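Local coordinates for protein glutathione S-transferase (Ceriporiopsis subvermispora, PDB 6J3E) that probably catalyses the transfer of glutathione to electrophilic compounds in a white-rot fungus and has been seen to bind glutathione, at residues Arg171-Ala174 against Trp175-Ile178; Lys203-Tyr206 against Ala207-Thr210; Ala227-Lys230 against Asp231-Trp235; Trp235-Lys239 against Trp240-Leu244. One frame throughout, in Å; residues are numbered along the deposited sequence.

All four contacts are local ones, made within or at the ends of helices in the all-helical C-terminal domain. Contact 2 is the most buried and carries start-of-helix chemistry: a serine cap, an aspartate and a water at the head of helix 206-222, beside the glutathione site. Contact 1 lies at the surface on helix 169-189, with an exposed ion pair on one side and an arginine beside a tryptophan on the other. Contacts 3 and 4 are half buried and share W235; aromatic rings dominate their inner sides and lysine-carboxylate pairs their outer ones. Contact 1 meets contact 3 where E228 receives R171 and W175, while W235 packs on W175 and I178.

Contact 1: Arg171-Ala174 against Trp175-Ile178; sequences RAKA and WEKI
W175 sits one helical turn after R171, and its indole runs alongside the arginine chain. At the root, W175 CB lies 3.6 Å from the carbonyl oxygen A172 O. The ring atom CD1 then passes 3.4 Å from R171 O and 4.0 Å from the methylene R171 CG. W175 NE1 comes within 3.9 Å of R171 NE, and the benzo edge, at CE3, packs on W235. The arginine keeps pace because CG is anti to the backbone N (chi1 -169°) and the chain stays extended to NE; its guanidinium is turned 72° from the indole plane. R171 NE and W175 NE1 serve one acceptor, E228 OE1, by a salt bridge and a hydrogen bond respectively. Both residues suit a shared carboxylate, each having an N-H part-way along a long side chain; R171 NH2 bonds the carbonyl of A164. On the solvent side, K173 bends round so that NZ meets E176 OE1 in a 3.0 Å salt bridge, nearly along the C-O axis. Regular i to i+4 backbone bonds run beneath. Small A174 joins R171 and W175 against I130, and I178 rests on L127, so this face of helix 169-189 packs on helix 109-136.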
loop_
_atom_site.group_PDB
_atom_site.type_symbol
_atom_site.label_atom_id
_atom_site.label_comp_id
_atom_site.label_asym_id
_atom_site.label_seq_id
_atom_site.Cartn_x
_atom_site.Cartn_y
_atom_site.Cartn_z
ATOM N N ARG A 171 10.954 6.269 -22.747
ATOM C CA ARG A 171 9.784 7.051 -22.364
ATOM C C ARG A 171 8.507 6.250 -22.530
ATOM O O ARG A 171 7.567 6.409 -21.748
ATOM C CB ARG A 171 9.690 8.335 -23.167
ATOM C CG ARG A 171 8.651 9.281 -22.624
ATOM C CD ARG A 171 8.702 10.616 -23.344
ATOM N NE ARG A 171 7.819 11.629 -22.760
ATOM C CZ ARG A 171 8.224 12.530 -21.865
ATOM N NH1 ARG A 171 7.378 13.429 -21.386
ATOM N NH2 ARG A 171 9.490 12.524 -21.451
ATOM N N ALA A 172 8.453 5.376 -23.532
ATOM C CA ALA A 172 7.244 4.588 -23.723
ATOM C C ALA A 172 7.086 3.563 -22.608
ATOM O O ALA A 172 5.986 3.386 -22.081
ATOM C CB ALA A 172 7.260 3.911 -25.089
ATOM N N LYS A 173 8.179 2.905 -22.214
ATOM C CA LYS A 173 8.110 1.968 -21.101
ATOM C C LYS A 173 7.741 2.682 -19.805
ATOM O O LYS A 173 6.971 2.151 -18.993
ATOM C CB LYS A 173 9.432 1.212 -20.967
ATOM C CG LYS A 173 9.673 0.268 -22.148
ATOM C CD LYS A 173 10.450 -0.995 -21.778
ATOM C CE LYS A 173 9.668 -2.270 -22.153
ATOM N NZ LYS A 173 8.558 -2.585 -21.188
ATOM N N ALA A 174 8.238 3.906 -19.617
ATOM C CA ALA A 174 7.872 4.680 -18.437
ATOM C C ALA A 174 6.372 4.948 -18.391
ATOM O O ALA A 174 5.746 4.852 -17.329
ATOM C CB ALA A 174 8.638 5.998 -18.418
ATOM N N TRP A 175 5.781 5.340 -19.525
ATOM C CA TRP A 175 4.343 5.593 -19.535
ATOM C C TRP A 175 3.576 4.334 -19.196
ATOM O O TRP A 175 2.628 4.367 -18.404
ATOM C CB TRP A 175 3.890 6.123 -20.892
ATOM C CG TRP A 175 4.022 7.596 -20.972
ATOM C CD1 TRP A 175 4.798 8.312 -21.854
ATOM C CD2 TRP A 175 3.388 8.557 -20.119
ATOM N NE1 TRP A 175 4.665 9.663 -21.606
ATOM C CE2 TRP A 175 3.814 9.838 -20.541
ATOM C CE3 TRP A 175 2.500 8.462 -19.043
ATOM C CZ2 TRP A 175 3.375 11.012 -19.928
ATOM C CZ3 TRP A 175 2.068 9.628 -18.434
ATOM C CH2 TRP A 175 2.511 10.887 -18.880
ATOM N N GLU A 176 4.003 3.206 -19.758
ATOM C CA GLU A 176 3.320 1.949 -19.526
ATOM C C GLU A 176 3.285 1.636 -18.042
ATOM O O GLU A 176 2.246 1.237 -17.500
ATOM C CB GLU A 176 4.022 0.847 -20.328
ATOM C CG GLU A 176 3.781 -0.545 -19.830
ATOM C CD GLU A 176 4.514 -1.582 -20.694
ATOM O OE1 GLU A 176 5.761 -1.582 -20.728
ATOM O OE2 GLU A 176 3.839 -2.399 -21.351
ATOM N N LYS A 177 4.406 1.870 -17.364
ATOM C CA LYS A 177 4.470 1.656 -15.930
ATOM C C LYS A 177 3.597 2.652 -15.184
ATOM O O LYS A 177 2.978 2.307 -14.167
ATOM C CB LYS A 177 5.922 1.731 -15.474
ATOM C CG LYS A 177 6.212 0.891 -14.248
ATOM C CD LYS A 177 7.729 0.714 -13.993
ATOM C CE LYS A 177 8.025 0.190 -12.571
ATOM N NZ LYS A 177 8.178 1.315 -11.591
ATOM N N ILE A 178 3.505 3.881 -15.687
ATOM C CA ILE A 178 2.652 4.863 -15.031
ATOM C C ILE A 178 1.193 4.487 -15.188
ATOM O O ILE A 178 0.407 4.585 -14.237
ATOM C CB ILE A 178 2.915 6.278 -15.574
ATOM C CG1 ILE A 178 4.330 6.744 -15.222
ATOM C CG2 ILE A 178 1.857 7.265 -15.045
ATOM C CD1 ILE A 178 4.812 7.903 -16.102
#

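Contact 2: Lys203-Tyr206 against Ala207-Thr210; sequences KVSY and ADIT
The backbone changes from extended at S205 (phi -132°, psi 169°) to helical at Y206, and I209 N closes the first turn with a 3.3 Å bond to S205 O. S205 is the N-cap of helix 206-222, in half of a capping box with a hydrophobic staple, a motif well known at this place in glutathione transferases. D208 OD2 accepts S205 N at 2.6 Å on the anti side, but S205 OG stays 3.8 Å from D208 N. Aspartate suits the place because its short acidic chain can fold back to the cap (chi1 -45°), and serine because its small hydroxyl reaches a water there. This water also donates to D208 OD2 and K203 O. The other carboxylate oxygen, OD1, takes F199 N. As the staple, V204 CG1 meets I209 CG1 at 4.3 Å, branched apolar chains suited to closing over the first turn. Y206 extends its hydroxyl to S86, a glutathione-binding residue. T210 doubles the grip on Y206 O, with N at 2.8 Å and OG1 at 2.9 Å arriving from opposite faces of the carbonyl plane. That same T210 OG1 stands over one face of the Y206 ring, 3.3 Å from CE2 near its rim.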
loop_
_atom_site.group_PDB
_atom_site.type_symbol
_atom_site.label_atom_id
_atom_site.label_comp_id
_atom_site.label_asym_id
_atom_site.label_seq_id
_atom_site.Cartn_x
_atom_site.Cartn_y
_atom_site.Cartn_z
ATOM N N LYS A 203 -17.703 10.641 0.887
ATOM C CA LYS A 203 -16.984 11.698 1.581
ATOM C C LYS A 203 -15.539 11.792 1.092
ATOM O O LYS A 203 -14.898 10.777 0.810
ATOM C CB LYS A 203 -17.001 11.450 3.090
ATOM C CG LYS A 203 -18.396 11.330 3.684
ATOM C CD LYS A 203 -18.528 10.108 4.594
ATOM C CE LYS A 203 -17.477 10.095 5.704
ATOM N NZ LYS A 203 -17.586 8.864 6.547
ATOM N N VAL A 204 -15.031 13.022 1.003
ATOM C CA VAL A 204 -13.632 13.259 0.669
ATOM C C VAL A 204 -12.736 12.846 1.829
ATOM O O VAL A 204 -13.053 13.076 3.003
ATOM C CB VAL A 204 -13.425 14.739 0.321
ATOM C CG1 VAL A 204 -11.961 15.128 0.471
ATOM C CG2 VAL A 204 -13.912 14.998 -1.065
ATOM N N SER A 205 -11.604 12.235 1.504
ATOM C CA SER A 205 -10.618 11.826 2.488
ATOM C C SER A 205 -9.251 12.292 2.017
ATOM O O SER A 205 -9.083 12.716 0.868
ATOM C CB SER A 205 -10.634 10.308 2.670
ATOM O OG SER A 205 -10.474 9.694 1.406
ATOM N N TYR A 206 -8.254 12.196 2.905
ATOM C CA TYR A 206 -6.902 12.581 2.491
ATOM C C TYR A 206 -6.385 11.691 1.373
ATOM O O TYR A 206 -5.506 12.119 0.619
ATOM C CB TYR A 206 -5.917 12.574 3.680
ATOM C CG TYR A 206 -4.470 12.932 3.315
ATOM C CD1 TYR A 206 -4.094 14.247 3.030
ATOM C CD2 TYR A 206 -3.484 11.956 3.262
ATOM C CE1 TYR A 206 -2.763 14.571 2.692
ATOM C CE2 TYR A 206 -2.151 12.270 2.908
ATOM C CZ TYR A 206 -1.802 13.573 2.637
ATOM O OH TYR A 206 -0.501 13.861 2.283
ATOM N N ALA A 207 -6.934 10.478 1.221
ATOM C CA ALA A 207 -6.453 9.591 0.161
ATOM C C ALA A 207 -6.822 10.132 -1.214
ATOM O O ALA A 207 -6.038 10.021 -2.163
ATOM C CB ALA A 207 -6.997 8.173 0.357
ATOM N N ASP A 208 -8.014 10.718 -1.326
ATOM C CA ASP A 208 -8.426 11.414 -2.534
ATOM C C ASP A 208 -7.533 12.611 -2.793
ATOM O O ASP A 208 -7.152 12.875 -3.938
ATOM C CB ASP A 208 -9.880 11.881 -2.405
ATOM C CG ASP A 208 -10.793 10.810 -1.841
ATOM O OD1 ASP A 208 -10.767 9.656 -2.341
ATOM O OD2 ASP A 208 -11.531 11.126 -0.881
ATOM N N ILE A 209 -7.228 13.366 -1.738
ATOM C CA ILE A 209 -6.395 14.551 -1.881
ATOM C C ILE A 209 -5.018 14.147 -2.364
ATOM O O ILE A 209 -4.414 14.824 -3.205
ATOM C CB ILE A 209 -6.344 15.320 -0.546
ATOM C CG1 ILE A 209 -7.740 15.799 -0.177
ATOM C CG2 ILE A 209 -5.369 16.495 -0.616
ATOM C CD1 ILE A 209 -7.840 16.417 1.196
ATOM N N THR A 210 -4.526 13.002 -1.879
ATOM C CA THR A 210 -3.216 12.511 -2.303
ATOM C C THR A 210 -3.159 12.329 -3.812
ATOM O O THR A 210 -2.173 12.701 -4.461
ATOM C CB THR A 210 -2.903 11.190 -1.605
ATOM O OG1 THR A 210 -2.812 11.398 -0.191
ATOM C CG2 THR A 210 -1.603 10.610 -2.116
HETATM O O HOH W 1 -12.820 9.356 0.418
#

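Contact 3: Ala227-Lys230 against Asp231-Trp235; sequences AEWK and DFETW
A local contact along the short helix 227-232 and round the turn that follows, this one sets W229 against F232 and E233 at the outer side of the helical domain. The two rings are nearly parallel, their planes 13° apart, but displaced along their planes, so that they barely overlap: W229 CZ3 approaches F232 CD1 to 3.5 Å. Both are buried, W229 against V215 and V218 of helix 206-222, F232 edge-to-face with F182, which suits large apolar rings. E233 crosses the indole at about a right angle. Its CG lies over the face, 4.3 Å from the centroid of the W229 five-membered ring in a CH-pi contact, and its OE1 comes 2.9 Å from W229 NE1. To reach there the glutamate accepts a nearly eclipsed first torsion (chi1 20°). The second oxygen, OE2, forms a salt bridge at 3.2 Å with K230 NZ, so acid and base hold each other on the outer side while the bent lysine chain brushes the carboxylate. At the helix end, T234 N and T234 OG1 both donate to D231 O, and D231 OD2 receives W235 NE1 at 3.1 Å from above the carboxylate plane; these bonds hold the residues around the turn. W235 N returns to F232 O at 3.1 Å and closes a type I turn from F232 to W235, a tight connection between consecutive helices 227-232 and 235-247 of the C-terminal domain.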
loop_
_atom_site.group_PDB
_atom_site.type_symbol
_atom_site.label_atom_id
_atom_site.label_comp_id
_atom_site.label_asym_id
_atom_site.label_seq_id
_atom_site.Cartn_x
_atom_site.Cartn_y
_atom_site.Cartn_z
ATOM N N ALA A 227 0.022 16.586 -25.536
ATOM C CA ALA A 227 -0.590 15.356 -26.018
ATOM C C ALA A 227 -0.610 14.300 -24.928
ATOM O O ALA A 227 -1.606 13.588 -24.758
ATOM C CB ALA A 227 0.164 14.835 -27.241
ATOM N N GLU A 228 0.483 14.191 -24.171
ATOM C CA GLU A 228 0.537 13.202 -23.100
ATOM C C GLU A 228 -0.559 13.447 -22.072
ATOM O O GLU A 228 -1.220 12.504 -21.626
ATOM C CB GLU A 228 1.929 13.207 -22.467
ATOM C CG GLU A 228 2.997 12.673 -23.433
ATOM C CD GLU A 228 4.410 12.748 -22.871
ATOM O OE1 GLU A 228 5.272 11.934 -23.290
ATOM O OE2 GLU A 228 4.669 13.627 -22.019
ATOM N N TRP A 229 -0.817 14.709 -21.730
ATOM C CA TRP A 229 -1.850 14.956 -20.731
ATOM C C TRP A 229 -3.243 14.719 -21.297
ATOM O O TRP A 229 -4.114 14.157 -20.608
ATOM C CB TRP A 229 -1.778 16.373 -20.171
ATOM C CG TRP A 229 -3.021 16.644 -19.407
ATOM C CD1 TRP A 229 -4.063 17.436 -19.792
ATOM C CD2 TRP A 229 -3.400 16.071 -18.141
ATOM N NE1 TRP A 229 -5.050 17.416 -18.832
ATOM C CE2 TRP A 229 -4.668 16.585 -17.812
ATOM C CE3 TRP A 229 -2.777 15.193 -17.248
ATOM C CZ2 TRP A 229 -5.330 16.245 -16.636
ATOM C CZ3 TRP A 229 -3.438 14.858 -16.077
ATOM C CH2 TRP A 229 -4.701 15.377 -15.787
ATOM N N LYS A 230 -3.492 15.179 -22.528
ATOM C CA LYS A 230 -4.807 14.934 -23.103
ATOM C C LYS A 230 -5.081 13.438 -23.217
ATOM O O LYS A 230 -6.233 13.008 -23.072
ATOM C CB LYS A 230 -4.947 15.669 -24.449
ATOM C CG LYS A 230 -5.739 17.011 -24.302
ATOM C CD LYS A 230 -7.106 16.780 -23.555
ATOM C CE LYS A 230 -8.248 17.855 -23.725
ATOM N NZ LYS A 230 -8.283 18.994 -22.766
ATOM N N ASP A 231 -4.031 12.633 -23.398
ATOM C CA ASP A 231 -4.181 11.182 -23.335
ATOM C C ASP A 231 -4.466 10.717 -21.913
ATOM O O ASP A 231 -5.288 9.816 -21.698
ATOM C CB ASP A 231 -2.918 10.503 -23.864
ATOM C CG ASP A 231 -2.958 8.987 -23.714
ATOM O OD1 ASP A 231 -3.895 8.342 -24.249
ATOM O OD2 ASP A 231 -2.044 8.432 -23.053
ATOM N N PHE A 232 -3.788 11.324 -20.931
ATOM C CA PHE A 232 -3.963 10.925 -19.539
ATOM C C PHE A 232 -5.417 11.020 -19.116
ATOM O O PHE A 232 -5.896 10.188 -18.336
ATOM C CB PHE A 232 -3.090 11.798 -18.626
ATOM C CG PHE A 232 -2.916 11.257 -17.228
ATOM C CD1 PHE A 232 -3.907 11.408 -16.275
ATOM C CD2 PHE A 232 -1.739 10.626 -16.854
ATOM C CE1 PHE A 232 -3.741 10.925 -14.998
ATOM C CE2 PHE A 232 -1.562 10.156 -15.558
ATOM C CZ PHE A 232 -2.566 10.302 -14.638
ATOM N N GLU A 233 -6.140 12.033 -19.596
ATOM C CA GLU A 233 -7.496 12.160 -19.085
ATOM C C GLU A 233 -8.475 11.192 -19.734
ATOM O O GLU A 233 -9.648 11.184 -19.345
ATOM C CB GLU A 233 -8.028 13.596 -19.201
ATOM C CG GLU A 233 -7.381 14.546 -20.179
ATOM C CD GLU A 233 -7.967 15.934 -20.055
ATOM O OE1 GLU A 233 -7.855 16.548 -18.967
ATOM O OE2 GLU A 233 -8.606 16.382 -21.026
ATOM N N THR A 234 -8.039 10.370 -20.689
ATOM C CA THR A 234 -8.893 9.293 -21.171
ATOM C C THR A 234 -8.685 7.996 -20.408
ATOM O O THR A 234 -9.433 7.039 -20.625
ATOM C CB THR A 234 -8.648 9.017 -22.649
ATOM O OG1 THR A 234 -7.502 8.161 -22.780
ATOM C CG2 THR A 234 -8.417 10.317 -23.406
ATOM N N TRP A 235 -7.676 7.928 -19.547
ATOM C CA TRP A 235 -7.385 6.676 -18.866
ATOM C C TRP A 235 -8.532 6.288 -17.942
ATOM O O TRP A 235 -9.137 7.141 -17.280
ATOM C CB TRP A 235 -6.105 6.790 -18.048
ATOM C CG TRP A 235 -4.870 6.973 -18.826
ATOM C CD1 TRP A 235 -4.745 7.078 -20.183
ATOM C CD2 TRP A 235 -3.552 7.074 -18.291
ATOM N NE1 TRP A 235 -3.428 7.243 -20.520
ATOM C CE2 TRP A 235 -2.675 7.242 -19.375
ATOM C CE3 TRP A 235 -3.027 7.047 -16.989
ATOM C CZ2 TRP A 235 -1.297 7.373 -19.203
ATOM C CZ3 TRP A 235 -1.657 7.176 -16.817
ATOM C CH2 TRP A 235 -0.809 7.345 -17.917
#

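Contact 4: Trp235-Lys239 against Trp240-Leu244; sequences WDDGK and WAKQL
W240 meets D236 and K239 at the head of helix 235-247 in the all-helical C-terminal domain of the glutathione transferase fold. Here D236, D237 and G238 all have positive phi (70° at G238), a left-handed conformation that glycine adopts easily and aspartate tolerates better than most residues. In the polar contact of the indole, W240 NE1 donates at 2.8 Å to the anti lone pair of D236 OD2; the bond is bent (136° at the hydrogen) and the carboxylate stands almost perpendicular to the ring. Apolar contacts meet the same ring over one face and at its edge. K239 lays its methylenes over the face, CD 4.0 Å from the centroid of the six-membered ring in a CH-pi contact, while W235 CB comes up at the edge, 3.9 Å from W240 CD1. Lysine suits this covering role because its tip can go on to a charge: past two bends, NZ reaches D195 and the carbonyl of K196. F182 of helix 169-189 meets the W240 ring edge-to-face. Backbone bonds continue the helix, with K242 N on G238 O at 3.0 Å and Q243 N on K239 O. A second ionic contact lies on the exposed side, where K242 stretches back past G238: its NZ meets D237 O at 2.8 Å, almost straight along the carbonyl bond, and D237 OD2 more weakly at 3.2 Å.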
loop_
_atom_site.group_PDB
_atom_site.type_symbol
_atom_site.label_atom_id
_atom_site.label_comp_id
_atom_site.label_asym_id
_atom_site.label_seq_id
_atom_site.Cartn_x
_atom_site.Cartn_y
_atom_site.Cartn_z
ATOM N N TRP A 235 -7.676 7.928 -19.547
ATOM C CA TRP A 235 -7.385 6.676 -18.866
ATOM C C TRP A 235 -8.532 6.288 -17.942
ATOM O O TRP A 235 -9.137 7.141 -17.280
ATOM C CB TRP A 235 -6.105 6.790 -18.048
ATOM C CG TRP A 235 -4.870 6.973 -18.826
ATOM C CD1 TRP A 235 -4.745 7.078 -20.183
ATOM C CD2 TRP A 235 -3.552 7.074 -18.291
ATOM N NE1 TRP A 235 -3.428 7.243 -20.520
ATOM C CE2 TRP A 235 -2.675 7.242 -19.375
ATOM C CE3 TRP A 235 -3.027 7.047 -16.989
ATOM C CZ2 TRP A 235 -1.297 7.373 -19.203
ATOM C CZ3 TRP A 235 -1.657 7.176 -16.817
ATOM C CH2 TRP A 235 -0.809 7.345 -17.917
ATOM N N ASP A 236 -8.799 4.983 -17.875
ATOM C CA ASP A 236 -9.778 4.432 -16.943
ATOM C C ASP A 236 -11.102 5.171 -17.056
ATOM O O ASP A 236 -11.640 5.679 -16.067
ATOM C CB ASP A 236 -9.257 4.476 -15.507
ATOM C CG ASP A 236 -7.982 3.678 -15.327
ATOM O OD1 ASP A 236 -8.028 2.436 -15.501
ATOM O OD2 ASP A 236 -6.934 4.299 -15.003
ATOM N N ASP A 237 -11.606 5.261 -18.290
ATOM C CA ASP A 237 -12.893 5.898 -18.550
ATOM C C ASP A 237 -12.908 7.306 -17.964
ATOM O O ASP A 237 -13.899 7.760 -17.390
ATOM C CB ASP A 237 -14.038 5.035 -18.001
ATOM C CG ASP A 237 -15.399 5.449 -18.535
ATOM O OD1 ASP A 237 -15.690 5.162 -19.721
ATOM O OD2 ASP A 237 -16.188 6.034 -17.758
ATOM N N GLY A 238 -11.766 7.986 -18.082
ATOM C CA GLY A 238 -11.570 9.334 -17.598
ATOM C C GLY A 238 -11.530 9.494 -16.099
ATOM O O GLY A 238 -11.650 10.630 -15.617
ATOM N N LYS A 239 -11.335 8.404 -15.342
ATOM C CA LYS A 239 -11.501 8.477 -13.888
ATOM C C LYS A 239 -10.668 9.593 -13.269
ATOM O O LYS A 239 -11.123 10.280 -12.345
ATOM C CB LYS A 239 -11.150 7.137 -13.227
ATOM C CG LYS A 239 -11.271 7.173 -11.698
ATOM C CD LYS A 239 -10.970 5.822 -11.063
ATOM C CE LYS A 239 -12.055 4.792 -11.384
ATOM N NZ LYS A 239 -13.383 5.132 -10.808
ATOM N N TRP A 240 -9.447 9.793 -13.760
ATOM C CA TRP A 240 -8.572 10.759 -13.113
ATOM C C TRP A 240 -8.969 12.182 -13.458
ATOM O O TRP A 240 -8.898 13.076 -12.602
ATOM C CB TRP A 240 -7.129 10.458 -13.488
ATOM C CG TRP A 240 -6.891 8.979 -13.405
ATOM C CD1 TRP A 240 -6.494 8.140 -14.418
ATOM C CD2 TRP A 240 -7.083 8.153 -12.248
ATOM N NE1 TRP A 240 -6.398 6.850 -13.945
ATOM C CE2 TRP A 240 -6.756 6.833 -12.618
ATOM C CE3 TRP A 240 -7.465 8.408 -10.923
ATOM C CZ2 TRP A 240 -6.827 5.764 -11.714
ATOM C CZ3 TRP A 240 -7.536 7.350 -10.026
ATOM C CH2 TRP A 240 -7.224 6.043 -10.425
ATOM N N ALA A 241 -9.416 12.398 -14.698
ATOM C CA ALA A 241 -9.951 13.701 -15.067
ATOM C C ALA A 241 -11.120 14.061 -14.173
ATOM O O ALA A 241 -11.230 15.204 -13.707
ATOM C CB ALA A 241 -10.364 13.705 -16.538
ATOM N N LYS A 242 -11.969 13.081 -13.870
ATOM C CA LYS A 242 -13.150 13.347 -13.058
ATOM C C LYS A 242 -12.777 13.749 -11.635
ATOM O O LYS A 242 -13.368 14.680 -11.068
ATOM C CB LYS A 242 -14.066 12.125 -13.078
ATOM C CG LYS A 242 -14.496 11.771 -14.497
ATOM C CD LYS A 242 -15.305 10.498 -14.583
ATOM C CE LYS A 242 -15.645 10.181 -16.045
ATOM N NZ LYS A 242 -16.205 8.808 -16.209
ATOM N N GLN A 243 -11.779 13.093 -11.042
ATOM C CA GLN A 243 -11.337 13.543 -9.728
ATOM C C GLN A 243 -10.825 14.968 -9.778
ATOM O O GLN A 243 -11.101 15.761 -8.870
ATOM C CB GLN A 243 -10.264 12.622 -9.184
ATOM C CG GLN A 243 -10.845 11.316 -8.769
ATOM C CD GLN A 243 -9.785 10.325 -8.438
ATOM O OE1 GLN A 243 -8.709 10.345 -9.032
ATOM N NE2 GLN A 243 -10.080 9.428 -7.507
ATOM N N LEU A 244 -10.071 15.313 -10.825
ATOM C CA LEU A 244 -9.613 16.687 -10.966
ATOM C C LEU A 244 -10.796 17.642 -10.975
ATOM O O LEU A 244 -10.800 18.651 -10.262
ATOM C CB LEU A 244 -8.780 16.837 -12.239
ATOM C CG LEU A 244 -7.301 16.500 -12.090
ATOM C CD1 LEU A 244 -6.495 17.100 -13.227
ATOM C CD2 LEU A 244 -6.835 17.038 -10.777
#